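Local atomic coordinates of exopolyphosphatase (Cytophaga hutchinsonii, PDB entry 3MDQ), a protein that probably hydrolyses inorganic polyphosphate from its end, releasing orthophosphate one unit at a time, as exopolyphosphatases of the Ppx/GppA family do. Residues L134-G139 with I277-H282; G141-I146 with F159-Q164; D215-M220 with N245-Q250; Q123-M128 with T293-S298. All blocks are in the same frame, centred on the assembly; numbering follows the deposited sequence.

Contact 1 of 4, residues L134-G139 with I277-H282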
loop_
_atom_site.group_PDB
_atom_site.type_symbol
_atom_site.label_atom_id
_atom_site.label_comp_id
_atom_site.label_asym_id
_atom_site.label_seq_id
_atom_site.Cartn_x
_atom_site.Cartn_y
_atom_site.Cartn_z
ATOM N N LEU A 134 10.101 11.958 1.816
ATOM C CA LEU A 134 9.996 10.593 2.299
ATOM C C LEU A 134 8.611 10.104 1.924
ATOM O O LEU A 134 7.581 10.685 2.357
ATOM C CB LEU A 134 10.222 10.524 3.810
ATOM C CG LEU A 134 9.980 9.163 4.463
ATOM C CD1 LEU A 134 10.959 8.084 3.946
ATOM C CD2 LEU A 134 10.027 9.277 6.025
ATOM N N ALA A 135 8.547 9.036 1.127
ATOM C CA ALA A 135 7.289 8.382 0.820
ATOM C C ALA A 135 7.176 7.086 1.580
ATOM O O ALA A 135 8.168 6.374 1.725
ATOM C CB ALA A 135 7.172 8.113 -0.722
HETATM N N MSE A 136 5.955 6.790 2.047
HETATM C CA MSE A 136 5.696 5.565 2.796
HETATM C C MSE A 136 4.423 4.863 2.319
HETATM O O MSE A 136 3.378 5.499 2.131
HETATM C CB MSE A 136 5.666 5.838 4.300
HETATM C CG MSE A 136 4.627 6.712 4.759
HETATM SE SE MSE A 136 4.752 6.895 6.770
HETATM C CE MSE A 136 4.344 5.260 7.414
ATOM N N ASP A 137 4.537 3.564 2.053
ATOM C CA ASP A 137 3.431 2.733 1.603
ATOM C C ASP A 137 3.162 1.692 2.669
ATOM O O ASP A 137 4.015 0.857 2.926
ATOM C CB ASP A 137 3.738 2.075 0.268
ATOM C CG ASP A 137 2.552 1.277 -0.259
ATOM O OD1 ASP A 137 2.103 0.326 0.427
ATOM O OD2 ASP A 137 2.045 1.637 -1.348
ATOM N N ILE A 138 2.027 1.800 3.347
ATOM C CA ILE A 138 1.630 0.833 4.379
ATOM C C ILE A 138 0.656 -0.175 3.820
ATOM O O ILE A 138 -0.420 0.197 3.297
ATOM C CB ILE A 138 0.942 1.511 5.563
ATOM C CG1 ILE A 138 1.893 2.510 6.211
ATOM C CG2 ILE A 138 0.530 0.443 6.578
ATOM C CD1 ILE A 138 1.195 3.343 7.310
ATOM N N GLY A 139 1.051 -1.429 3.852
ATOM C CA GLY A 139 0.191 -2.512 3.415
ATOM C C GLY A 139 -0.074 -3.472 4.560
ATOM O O GLY A 139 0.340 -3.219 5.684
ATOM N N ILE A 277 -1.841 3.884 11.993
ATOM C CA ILE A 277 -1.762 5.306 12.394
ATOM C C ILE A 277 -0.678 5.534 13.450
ATOM O O ILE A 277 -0.049 6.592 13.466
ATOM C CB ILE A 277 -3.144 5.963 12.787
ATOM C CG1 ILE A 277 -3.344 7.270 11.968
ATOM C CG2 ILE A 277 -3.126 6.413 14.227
ATOM C CD1 ILE A 277 -4.702 7.713 11.764
ATOM N N CYS A 278 -0.431 4.558 14.328
ATOM C CA CYS A 278 0.675 4.649 15.281
ATOM C C CYS A 278 2.005 4.698 14.539
ATOM O O CYS A 278 2.891 5.429 14.930
ATOM C CB CYS A 278 0.678 3.458 16.239
ATOM S SG CYS A 278 -0.665 3.590 17.443
ATOM N N LEU A 279 2.162 3.888 13.507
ATOM C CA LEU A 279 3.401 3.919 12.687
ATOM C C LEU A 279 3.572 5.260 12.000
ATOM O O LEU A 279 4.671 5.806 11.968
ATOM C CB LEU A 279 3.410 2.785 11.652
ATOM C CG LEU A 279 4.613 2.698 10.735
ATOM C CD1 LEU A 279 5.897 2.594 11.570
ATOM C CD2 LEU A 279 4.465 1.526 9.765
ATOM N N ILE A 280 2.498 5.810 11.464
ATOM C CA ILE A 280 2.576 7.121 10.802
ATOM C C ILE A 280 3.006 8.202 11.811
ATOM O O ILE A 280 3.901 9.019 11.511
ATOM C CB ILE A 280 1.231 7.522 10.135
ATOM C CG1 ILE A 280 0.837 6.524 9.056
ATOM C CG2 ILE A 280 1.367 8.936 9.490
ATOM C CD1 ILE A 280 -0.657 6.682 8.567
ATOM N N GLU A 281 2.402 8.187 12.995
ATOM C CA GLU A 281 2.770 9.130 14.040
ATOM C C GLU A 281 4.266 8.968 14.341
ATOM O O GLU A 281 4.998 9.962 14.386
ATOM C CB GLU A 281 1.894 8.944 15.282
ATOM C CG GLU A 281 2.294 9.783 16.477
ATOM C CD GLU A 281 1.920 11.227 16.386
ATOM O OE1 GLU A 281 1.347 11.662 15.380
ATOM O OE2 GLU A 281 2.213 11.949 17.362
ATOM N N HIS A 282 4.720 7.721 14.499
ATOM C CA HIS A 282 6.117 7.457 14.804
ATOM C C HIS A 282 7.022 8.092 13.768
ATOM O O HIS A 282 8.010 8.756 14.102
ATOM C CB HIS A 282 6.341 5.952 14.845
ATOM C CG HIS A 282 7.658 5.561 15.415
ATOM N ND1 HIS A 282 7.804 5.221 16.736
ATOM C CD2 HIS A 282 8.879 5.442 14.849
ATOM C CE1 HIS A 282 9.078 4.946 16.974
ATOM N NE2 HIS A 282 9.757 5.088 15.856
#
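Met136 of strand 134-138 faces Ile280 of helix 277-282, and Ile138 faces Leu279, where the two elements run nearly antiparallel: their axes come within 10.6 Å at 165°. At that spacing side chains alone bridge the gap. The closest touch joins two isoleucines, Ile138 CD1 lying 3.6 Å from Ile280 CG1, so that the end of the strand residue meets the middle of the helix residue. Ile138 reaches this far because its CG1-CD1 arm is straight (chi2 173°). Met136, a selenomethionine, goes out along an extended chain that bends only at its last torsion, and this swings its methyl between two helix residues: CE is 4.1 Å from Ile280 CG1 and 4.2 Å from Leu279 CG. Leu279 CD2 makes a looser contact with Ile138 CD1. Everything that touches here is buried and apolar. Phe214 of helix 212-225 covers both Met136 and Ile280, while Asp137 is bonded through OD2 to Ser211 OG. A long helix, 267-286, laid against the strands of a mixed sheet is the layered alpha/beta packing of a domain of the actin-like ATPase fold, to whose clan the Ppx/GppA family belongs.

Contact 2 of 4, residues G141-I146 with F159-Q164. With SO4 (sulfate ion), chain D.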
loop_
_atom_site.group_PDB
_atom_site.type_symbol
_atom_site.label_atom_id
_atom_site.label_comp_id
_atom_site.label_asym_id
_atom_site.label_seq_id
_atom_site.Cartn_x
_atom_site.Cartn_y
_atom_site.Cartn_z
ATOM N N GLY A 141 1.219 -6.541 4.731
ATOM C CA GLY A 141 2.377 -7.365 4.943
ATOM C C GLY A 141 3.672 -6.621 5.123
ATOM O O GLY A 141 4.473 -6.973 5.981
ATOM N N SER A 142 3.873 -5.578 4.318
ATOM C CA SER A 142 5.097 -4.776 4.447
ATOM C C SER A 142 4.831 -3.283 4.368
ATOM O O SER A 142 3.743 -2.853 4.031
ATOM C CB SER A 142 6.092 -5.185 3.362
ATOM O OG SER A 142 5.641 -4.779 2.082
ATOM N N VAL A 143 5.853 -2.517 4.784
ATOM C CA VAL A 143 5.854 -1.084 4.655
ATOM C C VAL A 143 7.152 -0.683 3.932
ATOM O O VAL A 143 8.260 -1.077 4.326
ATOM C CB VAL A 143 5.791 -0.381 6.020
ATOM C CG1 VAL A 143 5.809 1.156 5.860
ATOM C CG2 VAL A 143 4.515 -0.860 6.840
ATOM N N GLU A 144 6.992 0.057 2.843
ATOM C CA GLU A 144 8.130 0.550 2.062
ATOM C C GLU A 144 8.330 2.042 2.337
ATOM O O GLU A 144 7.358 2.792 2.385
ATOM C CB GLU A 144 7.931 0.352 0.563
ATOM C CG GLU A 144 8.078 -1.077 0.058
ATOM C CD GLU A 144 6.995 -1.981 0.534
ATOM O OE1 GLU A 144 5.826 -1.719 0.235
ATOM O OE2 GLU A 144 7.321 -2.992 1.218
ATOM N N PHE A 145 9.585 2.422 2.495
ATOM C CA PHE A 145 9.982 3.793 2.662
ATOM C C PHE A 145 10.960 4.152 1.568
ATOM O O PHE A 145 11.881 3.357 1.269
ATOM C CB PHE A 145 10.664 3.998 3.990
ATOM C CG PHE A 145 9.771 3.815 5.191
ATOM C CD1 PHE A 145 8.980 4.837 5.633
ATOM C CD2 PHE A 145 9.773 2.619 5.880
ATOM C CE1 PHE A 145 8.163 4.664 6.733
ATOM C CE2 PHE A 145 8.982 2.461 6.988
ATOM C CZ PHE A 145 8.192 3.472 7.424
ATOM N N ILE A 146 10.754 5.313 0.941
ATOM C CA ILE A 146 11.626 5.789 -0.114
ATOM C C ILE A 146 11.952 7.271 0.102
ATOM O O ILE A 146 11.021 8.069 0.361
ATOM C CB ILE A 146 10.999 5.643 -1.522
ATOM C CG1 ILE A 146 10.404 4.251 -1.761
ATOM C CG2 ILE A 146 12.031 6.011 -2.616
ATOM C CD1 ILE A 146 8.930 4.168 -1.501
ATOM N N PHE A 159 10.298 -2.986 4.959
ATOM C CA PHE A 159 10.283 -3.622 6.271
ATOM C C PHE A 159 9.020 -4.500 6.391
ATOM O O PHE A 159 7.917 -4.085 6.057
ATOM C CB PHE A 159 10.249 -2.560 7.375
ATOM C CG PHE A 159 11.445 -1.637 7.384
ATOM C CD1 PHE A 159 11.468 -0.509 6.578
ATOM C CD2 PHE A 159 12.529 -1.897 8.191
ATOM C CE1 PHE A 159 12.560 0.336 6.584
ATOM C CE2 PHE A 159 13.613 -1.056 8.210
ATOM C CZ PHE A 159 13.623 0.065 7.403
ATOM N N GLU A 160 9.186 -5.703 6.937
ATOM C CA GLU A 160 8.053 -6.661 7.091
ATOM C C GLU A 160 7.291 -6.348 8.393
ATOM O O GLU A 160 7.311 -7.106 9.383
ATOM C CB GLU A 160 8.567 -8.116 6.978
ATOM C CG GLU A 160 9.077 -8.450 5.540
ATOM C CD GLU A 160 7.990 -8.388 4.392
ATOM O OE1 GLU A 160 6.782 -8.603 4.646
ATOM O OE2 GLU A 160 8.354 -8.174 3.210
ATOM N N ILE A 161 6.647 -5.194 8.367
ATOM C CA ILE A 161 5.890 -4.640 9.514
ATOM C C ILE A 161 4.513 -4.150 9.075
ATOM O O ILE A 161 3.906 -3.253 9.674
ATOM C CB ILE A 161 6.712 -3.497 10.203
ATOM C CG1 ILE A 161 6.902 -2.322 9.266
ATOM C CG2 ILE A 161 8.043 -4.058 10.761
ATOM C CD1 ILE A 161 7.618 -1.090 9.942
ATOM N N GLY A 162 3.972 -4.740 8.001
ATOM C CA GLY A 162 2.638 -4.424 7.569
ATOM C C GLY A 162 1.596 -4.755 8.645
ATOM O O GLY A 162 1.853 -5.496 9.569
ATOM N N GLY A 163 0.422 -4.154 8.523
ATOM C CA GLY A 163 -0.538 -4.173 9.629
ATOM C C GLY A 163 -1.042 -5.531 10.019
ATOM O O GLY A 163 -1.315 -5.743 11.183
ATOM N N GLN A 164 -1.223 -6.427 9.055
ATOM C CA GLN A 164 -1.660 -7.795 9.405
ATOM C C GLN A 164 -0.612 -8.479 10.272
ATOM O O GLN A 164 -0.954 -9.180 11.235
ATOM C CB GLN A 164 -1.946 -8.616 8.131
ATOM C CG GLN A 164 -2.436 -10.053 8.391
ATOM C CD GLN A 164 -3.858 -10.062 8.907
ATOM O OE1 GLN A 164 -4.783 -9.805 8.138
ATOM N NE2 GLN A 164 -4.037 -10.291 10.206
HETATM S S SO4 D . 0.955 -5.218 1.060
HETATM O O1 SO4 D . 1.834 -5.221 2.252
HETATM O O2 SO4 D . -0.490 -5.227 1.456
HETATM O O3 SO4 D . 1.247 -4.007 0.275
HETATM O O4 SO4 D . 1.468 -6.378 0.348
#
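Two acceptors, Gly141 O and Glu160 OE1, stand only 3.1 Å apart without a hydrogen bond between them. Arg165 probably offsets their repulsion: its NE bonds to Gly141 O and its NH2 forms a salt bridge with Glu160 OE1, while Glu160 OE2 is paired with Arg86. Glu160 starts away from the other segment and bends at chi2 (-63°), which brings its carboxylate back beside Ser142 CB. Next to this cluster the backbones of Gly141 and Gly162 lie directly against each other, and Gly162 N gives a weak hydrogen bond of 3.1 Å to Gly141 O. Farther along, Val143 and Phe159 form an antiparallel hydrogen-bonded pair: Val143 N reaches Phe159 O, and Phe159 N reaches Val143 O, both at 2.9 Å. Ile161 lays its CG1 against Val143 CG2 at 3.7 Å; its buried carbonyl oxygen has no partner in the model. The Phe145 and Phe159 rings meet obliquely, planes at 73°, with Phe159 CD1 at the rim of the Phe145 ring, 3.6 Å from Phe145 CD2. Ser142 OG donates to the syn lone pair of Glu144 OE2 over 2.6 Å. At the head of the strand the N-H groups of Gly141 and Ser142 both bond to O1 of a sulfate, each at 2.9 Å, and Gly140 N and Thr13 OG1 add further bonds to the ion. A glycine-rich turn leading into a beta hairpin and holding an anion by its amides is consistent with a phosphate-binding loop of the actin-like ATPase fold, with the sulfate perhaps marking a phosphate position.

Contact 3 of 4, residues D215-M220 with N245-Q250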
loop_
_atom_site.group_PDB
_atom_site.type_symbol
_atom_site.label_atom_id
_atom_site.label_comp_id
_atom_site.label_asym_id
_atom_site.label_seq_id
_atom_site.Cartn_x
_atom_site.Cartn_y
_atom_site.Cartn_z
ATOM N N ASP A 215 -5.361 6.463 1.797
ATOM C CA ASP A 215 -6.561 6.798 1.024
ATOM C C ASP A 215 -7.735 6.963 1.969
ATOM O O ASP A 215 -8.516 7.910 1.850
ATOM C CB ASP A 215 -6.918 5.712 -0.002
ATOM C CG ASP A 215 -5.915 5.575 -1.119
ATOM O OD1 ASP A 215 -5.122 6.489 -1.356
ATOM O OD2 ASP A 215 -5.954 4.507 -1.816
ATOM N N THR A 216 -7.843 6.048 2.949
ATOM C CA THR A 216 -8.935 6.148 3.930
ATOM C C THR A 216 -8.840 7.413 4.795
ATOM O O THR A 216 -9.862 8.072 5.075
ATOM C CB THR A 216 -9.054 4.860 4.776
ATOM O OG1 THR A 216 -9.575 3.820 3.933
ATOM C CG2 THR A 216 -10.007 5.038 5.974
ATOM N N LEU A 217 -7.628 7.799 5.205
ATOM C CA LEU A 217 -7.458 9.013 5.985
ATOM C C LEU A 217 -7.919 10.223 5.170
ATOM O O LEU A 217 -8.614 11.099 5.689
ATOM C CB LEU A 217 -6.018 9.215 6.472
ATOM C CG LEU A 217 -5.498 8.111 7.418
ATOM C CD1 LEU A 217 -4.008 8.335 7.695
ATOM C CD2 LEU A 217 -6.370 8.100 8.709
ATOM N N ALA A 218 -7.524 10.268 3.902
ATOM C CA ALA A 218 -7.967 11.335 3.038
ATOM C C ALA A 218 -9.493 11.365 2.929
ATOM O O ALA A 218 -10.112 12.428 3.058
ATOM C CB ALA A 218 -7.321 11.226 1.664
ATOM N N GLU A 219 -10.102 10.209 2.682
ATOM C CA GLU A 219 -11.543 10.153 2.516
ATOM C C GLU A 219 -12.270 10.580 3.791
ATOM O O GLU A 219 -13.250 11.297 3.717
ATOM C CB GLU A 219 -11.994 8.759 2.056
ATOM C CG GLU A 219 -11.630 8.455 0.599
ATOM C CD GLU A 219 -11.959 7.023 0.161
ATOM O OE1 GLU A 219 -12.314 6.184 1.005
ATOM O OE2 GLU A 219 -11.852 6.740 -1.047
HETATM N N MSE A 220 -11.755 10.178 4.956
HETATM C CA MSE A 220 -12.335 10.593 6.247
HETATM C C MSE A 220 -12.243 12.093 6.406
HETATM O O MSE A 220 -13.164 12.714 6.889
HETATM C CB MSE A 220 -11.631 9.904 7.421
HETATM C CG MSE A 220 -11.942 8.457 7.553
HETATM SE SE MSE A 220 -10.950 7.499 8.873
HETATM C CE MSE A 220 -11.872 8.195 10.430
ATOM N N ASN A 245 -3.804 14.730 13.279
ATOM C CA ASN A 245 -3.932 14.469 14.720
ATOM C C ASN A 245 -5.380 14.274 15.185
ATOM O O ASN A 245 -5.632 13.511 16.126
ATOM C CB ASN A 245 -3.175 15.529 15.514
ATOM C CG ASN A 245 -1.661 15.318 15.468
ATOM O OD1 ASN A 245 -1.140 14.189 15.671
ATOM N ND2 ASN A 245 -0.939 16.395 15.214
ATOM N N ARG A 246 -6.347 14.912 14.531
ATOM C CA ARG A 246 -7.749 14.630 14.815
ATOM C C ARG A 246 -8.097 13.194 14.453
ATOM O O ARG A 246 -8.745 12.482 15.250
ATOM C CB ARG A 246 -8.686 15.583 14.057
ATOM C CG ARG A 246 -10.170 15.458 14.445
ATOM C CD ARG A 246 -11.105 16.086 13.405
ATOM N NE ARG A 246 -11.257 15.243 12.210
ATOM C CZ ARG A 246 -10.671 15.449 11.026
ATOM N NH1 ARG A 246 -9.889 16.497 10.792
ATOM N NH2 ARG A 246 -10.901 14.597 10.043
ATOM N N LEU A 247 -7.640 12.757 13.284
ATOM C CA LEU A 247 -7.922 11.402 12.849
ATOM C C LEU A 247 -7.228 10.404 13.745
ATOM O O LEU A 247 -7.807 9.360 14.059
ATOM C CB LEU A 247 -7.446 11.209 11.407
ATOM C CG LEU A 247 -8.226 11.984 10.339
ATOM C CD1 LEU A 247 -7.449 12.087 8.978
ATOM C CD2 LEU A 247 -9.634 11.335 10.198
ATOM N N ARG A 248 -6.009 10.700 14.153
ATOM C CA ARG A 248 -5.247 9.823 15.036
ATOM C C ARG A 248 -5.982 9.646 16.364
ATOM O O ARG A 248 -6.169 8.515 16.836
ATOM C CB ARG A 248 -3.843 10.373 15.257
ATOM C CG ARG A 248 -3.018 9.606 16.284
ATOM C CD ARG A 248 -1.670 10.285 16.551
ATOM N NE ARG A 248 -1.789 11.570 17.217
ATOM C CZ ARG A 248 -2.114 11.750 18.498
ATOM N NH1 ARG A 248 -2.352 10.715 19.285
ATOM N NH2 ARG A 248 -2.201 12.979 18.991
ATOM N N LYS A 249 -6.422 10.746 16.935
ATOM C CA LYS A 249 -7.087 10.676 18.242
ATOM C C LYS A 249 -8.384 9.863 18.098
ATOM O O LYS A 249 -8.697 8.990 18.940
ATOM C CB LYS A 249 -7.351 12.074 18.798
ATOM C CG LYS A 249 -6.136 12.730 19.329
ATOM C CD LYS A 249 -6.476 14.186 19.695
ATOM C CE LYS A 249 -5.313 14.929 20.320
ATOM N NZ LYS A 249 -5.561 16.410 20.313
ATOM N N GLN A 250 -9.117 10.110 17.020
ATOM C CA GLN A 250 -10.385 9.401 16.748
ATOM C C GLN A 250 -10.137 7.890 16.612
ATOM O O GLN A 250 -10.796 7.080 17.262
ATOM C CB GLN A 250 -11.077 9.968 15.492
ATOM C CG GLN A 250 -12.265 9.156 15.048
ATOM C CD GLN A 250 -12.844 9.586 13.722
ATOM O OE1 GLN A 250 -12.447 10.610 13.162
ATOM N NE2 GLN A 250 -13.778 8.789 13.204
#
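Leu247 pushes its forked end between Leu217 and Met220, one turn apart on the facing helix. Its CG stands beside the backbone N (chi1 -68°), and from there the two methyls part: CD1 goes to Leu217, 3.6 Å from its carbonyl O and 4.1 Å from its CB, while CD2 lies 3.7 Å from Met220 CB. Leu217 sets off obliquely to the facing helix; its CD1 arm runs straight on, and it is the other branch, CD2, that comes within 4.1 Å of Leu247 CD1. Segments 215-220 and 245-250 cross steeply, at 105° with axes 10.9 Å apart. They belong to helices 212-225 and 241-253, which together with helix 267-286 build a helical layer over one face of the six-stranded sheet; Ile277 and Ile280 of that third helix close over Leu217, and Leu239 of strand 236-240 touches Leu247. Toward the surface the contact turns polar. Met220, a selenomethionine, is extended until chi3 (75°) bends its methyl toward Gln250, whose fully extended chain comes from the opposite direction; CE rests 3.4 Å from Gln250 NE2. The methyl also stays near Leu247 CD2, at 3.9 Å, and so covers both leucine and amide. Arg246 swings its guanidinium past the Met220 carbonyl without bonding to it, and is held instead by Asn221 through NH2 and by a salt bridge from NH1 to Asp243.

Contact 4 of 4, residues Q123-M128 with T293-S298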
loop_
_atom_site.group_PDB
_atom_site.type_symbol
_atom_site.label_atom_id
_atom_site.label_comp_id
_atom_site.label_asym_id
_atom_site.label_seq_id
_atom_site.Cartn_x
_atom_site.Cartn_y
_atom_site.Cartn_z
ATOM N N GLN A 123 5.955 9.561 -8.016
ATOM C CA GLN A 123 6.546 10.608 -8.866
ATOM C C GLN A 123 5.520 11.086 -9.908
ATOM O O GLN A 123 5.488 12.278 -10.260
ATOM C CB GLN A 123 7.805 10.117 -9.583
ATOM C CG GLN A 123 8.985 10.020 -8.695
ATOM C CD GLN A 123 10.183 9.353 -9.357
ATOM O OE1 GLN A 123 10.020 8.409 -10.129
ATOM N NE2 GLN A 123 11.402 9.799 -8.991
ATOM N N GLN A 124 4.714 10.172 -10.456
ATOM C CA GLN A 124 3.685 10.560 -11.433
ATOM C C GLN A 124 2.506 11.302 -10.768
ATOM O O GLN A 124 1.911 12.180 -11.392
ATOM C CB GLN A 124 3.156 9.331 -12.176
ATOM C CG GLN A 124 2.479 9.676 -13.457
ATOM C CD GLN A 124 3.478 10.175 -14.521
ATOM O OE1 GLN A 124 4.697 9.908 -14.469
ATOM N NE2 GLN A 124 2.943 10.896 -15.521
ATOM N N ALA A 125 2.195 10.981 -9.521
ATOM C CA ALA A 125 1.059 11.544 -8.828
ATOM C C ALA A 125 1.327 12.876 -8.148
ATOM O O ALA A 125 0.392 13.677 -7.986
ATOM C CB ALA A 125 0.590 10.572 -7.788
ATOM N N VAL A 126 2.549 13.086 -7.673
ATOM C CA VAL A 126 2.913 14.215 -6.821
ATOM C C VAL A 126 4.156 14.876 -7.426
ATOM O O VAL A 126 5.226 14.250 -7.493
ATOM C CB VAL A 126 3.288 13.769 -5.426
ATOM C CG1 VAL A 126 3.634 15.002 -4.533
ATOM C CG2 VAL A 126 2.143 12.922 -4.777
ATOM N N PRO A 127 4.031 16.116 -7.907
ATOM C CA PRO A 127 5.192 16.801 -8.479
ATOM C C PRO A 127 6.088 17.372 -7.399
ATOM O O PRO A 127 5.774 18.414 -6.820
ATOM C CB PRO A 127 4.548 17.908 -9.342
ATOM C CG PRO A 127 3.260 18.191 -8.650
ATOM C CD PRO A 127 2.795 16.898 -8.026
HETATM N N MSE A 128 7.147 16.649 -7.068
HETATM C CA MSE A 128 7.976 16.934 -5.905
HETATM C C MSE A 128 9.034 17.970 -6.173
HETATM O O MSE A 128 9.681 18.460 -5.226
HETATM C CB MSE A 128 8.652 15.640 -5.418
HETATM C CG MSE A 128 7.665 14.664 -4.799
HETATM SE SE MSE A 128 8.536 12.992 -4.371
HETATM C CE MSE A 128 8.211 12.120 -6.008
ATOM N N THR A 293 1.190 14.603 2.382
ATOM C CA THR A 293 0.544 14.541 1.050
ATOM C C THR A 293 0.202 13.086 0.756
ATOM O O THR A 293 1.081 12.238 0.775
ATOM C CB THR A 293 1.396 15.149 -0.054
ATOM O OG1 THR A 293 1.536 16.561 0.200
ATOM C CG2 THR A 293 0.713 14.995 -1.387
ATOM N N VAL A 294 -1.083 12.795 0.534
ATOM C CA VAL A 294 -1.505 11.478 0.106
ATOM C C VAL A 294 -1.377 11.380 -1.434
ATOM O O VAL A 294 -1.928 12.207 -2.162
ATOM C CB VAL A 294 -2.935 11.180 0.540
ATOM C CG1 VAL A 294 -3.390 9.832 -0.047
ATOM C CG2 VAL A 294 -3.000 11.240 2.074
ATOM N N SER A 295 -0.589 10.422 -1.904
ATOM C CA SER A 295 -0.559 10.045 -3.313
ATOM C C SER A 295 -1.634 8.994 -3.566
ATOM O O SER A 295 -1.621 7.967 -2.913
ATOM C CB SER A 295 0.819 9.481 -3.710
ATOM O OG SER A 295 0.765 8.793 -4.960
ATOM N N THR A 296 -2.498 9.232 -4.544
ATOM C CA THR A 296 -3.496 8.201 -4.896
ATOM C C THR A 296 -2.918 7.106 -5.779
ATOM O O THR A 296 -3.599 6.119 -6.020
ATOM C CB THR A 296 -4.738 8.781 -5.549
ATOM O OG1 THR A 296 -4.390 9.288 -6.835
ATOM C CG2 THR A 296 -5.347 9.910 -4.676
ATOM N N TYR A 297 -1.682 7.281 -6.239
ATOM C CA TYR A 297 -0.939 6.244 -7.001
ATOM C C TYR A 297 -0.018 5.485 -6.082
ATOM O O TYR A 297 0.585 6.054 -5.161
ATOM C CB TYR A 297 -0.088 6.886 -8.085
ATOM C CG TYR A 297 -0.822 7.462 -9.273
ATOM C CD1 TYR A 297 -2.217 7.572 -9.309
ATOM C CD2 TYR A 297 -0.109 7.919 -10.362
ATOM C CE1 TYR A 297 -2.852 8.089 -10.408
ATOM C CE2 TYR A 297 -0.742 8.426 -11.458
ATOM C CZ TYR A 297 -2.115 8.520 -11.467
ATOM O OH TYR A 297 -2.730 9.054 -12.587
ATOM N N SER A 298 0.124 4.192 -6.331
ATOM C CA SER A 298 0.980 3.338 -5.545
ATOM C C SER A 298 1.573 2.265 -6.498
ATOM O O SER A 298 1.887 2.563 -7.639
ATOM C CB SER A 298 0.236 2.759 -4.345
ATOM O OG SER A 298 -0.868 1.975 -4.712
#
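Gln124, near the end of helix 111-125, lays the start of its side chain along the rim of the Tyr297 ring: CB is 4.0 Å from Tyr297 CD2, and CG, lying near the ring plane, is 4.0 Å from Tyr297 CE2. A bend at chi2 (70°) then leads the amide away, its plane nearly coplanar with the ring at 10°, toward Arg120, which bonds to OE1. Ala125 comes next and sits deeper. Its methyl points into the other segment and fits between a hydroxyl and a ring, 3.3 Å from Ser295 OG and 3.7 Å from Tyr297 CG, approaching the ring obliquely. At Val126 the chain leaves helical geometry, and CG2 packs onto strand 293-295, 3.8 Å from Ser295 CB and 4.2 Å from Thr293 CG2. Ile208 of the neighbouring strand 206-210 packs against both Val126 and Ser295, so the helix end is seated on the sheet. The Ser295 hydroxyl, so close to a methyl, is turned to its own chain: with OG opposite the backbone N (chi1 165°) it donates to Tyr297 O over 2.8 Å, in the carbonyl plane and on a lone pair. Tyr297 OH bonds to a bound glycerol at its outer end. With its proton spent inside the turn after the strand, the serine can present OG to Ala125 as a packing surface, and the contact stays one of van der Waals touches although four of its six touching residues carry polar groups.

How the contacts relate
Contacts 1, 2 and 4 all reach the six-stranded sheet, while contact 3 joins two helices lying over it. Contacts 1 and 2 are buried and continuous: strands 133-138 and 143-148 are neighbours, joined by a probable hydrogen bond from Asp137 N to Glu144 O. Contact 1 is purely apolar, whereas contact 2, at the sulfate, adds backbone bonds and charged groups to its apolar packing. Contacts 3 and 4 are partly buried and mix hydrocarbon with polar ends. Ile277 of contact 1 packs on Leu217 of contact 3, extending the core into the helical layer, and Asp215 lightly touches the strand of contact 4. Along the chain, contact 4 encloses contact 1, which encloses both contacts 2 and 3.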